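Local coordinates for protein PelD (Pseudomonas aeruginosa, PDB 4EU0) that binds cyclic di-GMP as the cytosolic effector part of a membrane protein involved in pellicle formation, at residues A[45-50]-A[120-125]. Residues are numbered along the deposited sequence; the frame is centred on the assembly and turned at random.
Sequences GLYRVR and LLAVEQ
The carbonyl oxygen of Leu-120 takes the backbone N-H of Tyr-47 at 2.9 Å between O and N, and the same oxygen also receives a CA-H...O contact from Leu-46, 3.4 Å from O to that residue's CA. The oxygen of Gly-45 is gripped in the same way, by the N-H of Ala-122 and by CA of Leu-121. Return bonds from Leu-120 N to Tyr-47 O, 2.8 Å, and from Gly-45 N to Ala-122 O complete two hydrogen-bonded pairs, Tyr-47 with Leu-120 and Gly-45 with Ala-122. They flank the non-hydrogen-bonded pair of Leu-46 and Leu-121.

This antiparallel ladder joins strands 43-48 and 117-123, neighbours inside the five-stranded sheet (order 2-1-5-4-3) of the GAF domain; over 45-48 and 120-123 the two run at 149°. Here helices cover both faces: Leu-46 and Leu-121 meet helix 28-39, whereas Leu-120 packs on helix 74-82.

On the latter face the Tyr-47 ring, with CG beside the backbone N (chi1 -51°), runs back along its own strand over Gly-45. CB of Ala-122 lies at the ring's edge, 3.6 Å from CE2, and CD2 of Leu-120 approaches CD2 of the ring obliquely at 3.7 Å. The hydroxyl OH is buried and finds no polar partner. Further along, Val-49 turns toward the other strand and sets CG2 against CB of Leu-120 at 3.7 Å, the two side chains crossing at about a right angle. At the other end, Glu-124 belongs with Gln-125 to a classic beta bulge opposite Ile-43, and its bent chain brings OE2 to 3.9 Å from Gly-45 N, too far for a hydrogen bond.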
loop_
_atom_site.group_PDB
_atom_site.type_symbol
_atom_site.label_atom_id
_atom_site.label_comp_id
_atom_site.label_asym_id
_atom_site.label_seq_id
_atom_site.Cartn_x
_atom_site.Cartn_y
_atom_site.Cartn_z
ATOM N N GLY A 45 18.340 -14.364 2.605
ATOM C CA GLY A 45 18.817 -13.385 3.578
ATOM C C GLY A 45 18.225 -12.013 3.323
ATOM O O GLY A 45 17.896 -11.669 2.180
ATOM N N LEU A 46 18.082 -11.235 4.393
ATOM C CA LEU A 46 17.585 -9.865 4.302
ATOM C C LEU A 46 18.664 -8.886 4.750
ATOM O O LEU A 46 19.231 -9.036 5.833
ATOM C CB LEU A 46 16.336 -9.694 5.164
ATOM C CG LEU A 46 15.576 -8.368 5.040
ATOM C CD1 LEU A 46 14.904 -8.208 3.672
ATOM C CD2 LEU A 46 14.546 -8.269 6.146
ATOM N N TYR A 47 18.937 -7.888 3.913
ATOM C CA TYR A 47 20.047 -6.950 4.141
ATOM C C TYR A 47 19.596 -5.498 4.046
ATOM O O TYR A 47 18.712 -5.176 3.264
ATOM C CB TYR A 47 21.159 -7.198 3.120
ATOM C CG TYR A 47 21.571 -8.649 3.035
ATOM C CD1 TYR A 47 22.576 -9.149 3.848
ATOM C CD2 TYR A 47 20.925 -9.531 2.162
ATOM C CE1 TYR A 47 22.954 -10.478 3.785
ATOM C CE2 TYR A 47 21.288 -10.866 2.098
ATOM C CZ TYR A 47 22.307 -11.329 2.911
ATOM O OH TYR A 47 22.686 -12.648 2.853
ATOM N N ARG A 48 20.208 -4.623 4.843
ATOM C CA ARG A 48 19.938 -3.194 4.737
ATOM C C ARG A 48 20.657 -2.620 3.519
ATOM O O ARG A 48 21.790 -2.995 3.226
ATOM C CB ARG A 48 20.372 -2.451 6.006
ATOM C CG ARG A 48 20.157 -0.940 5.945
ATOM C CD ARG A 48 20.760 -0.205 7.139
ATOM N NE ARG A 48 20.130 -0.577 8.407
ATOM C CZ ARG A 48 18.968 -0.107 8.855
ATOM N NH1 ARG A 48 18.257 0.769 8.147
ATOM N NH2 ARG A 48 18.505 -0.523 10.026
ATOM N N VAL A 49 19.990 -1.713 2.814
ATOM C CA VAL A 49 20.603 -1.012 1.694
ATOM C C VAL A 49 20.832 0.451 2.070
ATOM O O VAL A 49 19.910 1.128 2.523
ATOM C CB VAL A 49 19.745 -1.125 0.416
ATOM C CG1 VAL A 49 20.313 -0.262 -0.703
ATOM C CG2 VAL A 49 19.661 -2.585 -0.030
ATOM N N ARG A 50 22.066 0.916 1.881
ATOM C CA ARG A 50 22.452 2.295 2.211
ATOM C C ARG A 50 21.861 3.296 1.218
ATOM O O ARG A 50 21.276 2.906 0.208
ATOM C CB ARG A 50 23.973 2.446 2.252
ATOM C CG ARG A 50 24.691 1.397 3.069
ATOM C CD ARG A 50 26.123 1.820 3.352
ATOM N NE ARG A 50 27.043 0.684 3.362
ATOM C CZ ARG A 50 27.188 -0.170 4.374
ATOM N NH1 ARG A 50 26.464 -0.034 5.479
ATOM N NH2 ARG A 50 28.056 -1.170 4.277
ATOM N N LEU A 120 17.281 -5.313 0.904
ATOM C CA LEU A 120 17.458 -6.266 -0.178
ATOM C C LEU A 120 17.125 -7.676 0.314
ATOM O O LEU A 120 17.612 -8.098 1.359
ATOM C CB LEU A 120 18.910 -6.180 -0.670
ATOM C CG LEU A 120 19.492 -7.111 -1.733
ATOM C CD1 LEU A 120 20.821 -6.543 -2.214
ATOM C CD2 LEU A 120 19.717 -8.478 -1.163
ATOM N N LEU A 121 16.286 -8.390 -0.434
ATOM C CA LEU A 121 16.092 -9.825 -0.223
ATOM C C LEU A 121 16.980 -10.572 -1.215
ATOM O O LEU A 121 16.818 -10.408 -2.423
ATOM C CB LEU A 121 14.623 -10.230 -0.436
ATOM C CG LEU A 121 14.295 -11.731 -0.451
ATOM C CD1 LEU A 121 14.390 -12.326 0.940
ATOM C CD2 LEU A 121 12.919 -12.002 -1.051
ATOM N N ALA A 122 17.922 -11.367 -0.702
ATOM C CA ALA A 122 18.804 -12.182 -1.535
ATOM C C ALA A 122 18.446 -13.647 -1.354
ATOM O O ALA A 122 18.533 -14.180 -0.249
ATOM C CB ALA A 122 20.271 -11.943 -1.170
ATOM N N VAL A 123 18.015 -14.287 -2.435
ATOM C CA VAL A 123 17.573 -15.680 -2.362
ATOM C C VAL A 123 18.608 -16.603 -2.990
ATOM O O VAL A 123 18.920 -16.479 -4.174
ATOM C CB VAL A 123 16.205 -15.887 -3.042
ATOM C CG1 VAL A 123 15.791 -17.354 -2.949
ATOM C CG2 VAL A 123 15.141 -14.984 -2.410
ATOM N N GLU A 124 19.137 -17.519 -2.180
ATOM C CA GLU A 124 20.084 -18.517 -2.655
ATOM C C GLU A 124 19.387 -19.780 -3.156
ATOM O O GLU A 124 19.853 -20.410 -4.102
ATOM C CB GLU A 124 21.148 -18.857 -1.600
ATOM C CG GLU A 124 20.857 -18.398 -0.177
ATOM C CD GLU A 124 21.444 -17.025 0.162
ATOM O OE1 GLU A 124 22.059 -16.391 -0.729
ATOM O OE2 GLU A 124 21.298 -16.588 1.333
ATOM N N GLN A 125 18.266 -20.132 -2.527
ATOM C CA GLN A 125 17.528 -21.334 -2.907
ATOM C C GLN A 125 16.016 -21.195 -2.734
ATOM O O GLN A 125 15.515 -20.870 -1.656
ATOM C CB GLN A 125 18.040 -22.550 -2.122
ATOM C CG GLN A 125 17.463 -23.895 -2.583
ATOM C CD GLN A 125 17.757 -25.018 -1.611
ATOM O OE1 GLN A 125 18.915 -25.328 -1.333
ATOM N NE2 GLN A 125 16.702 -25.651 -1.103
#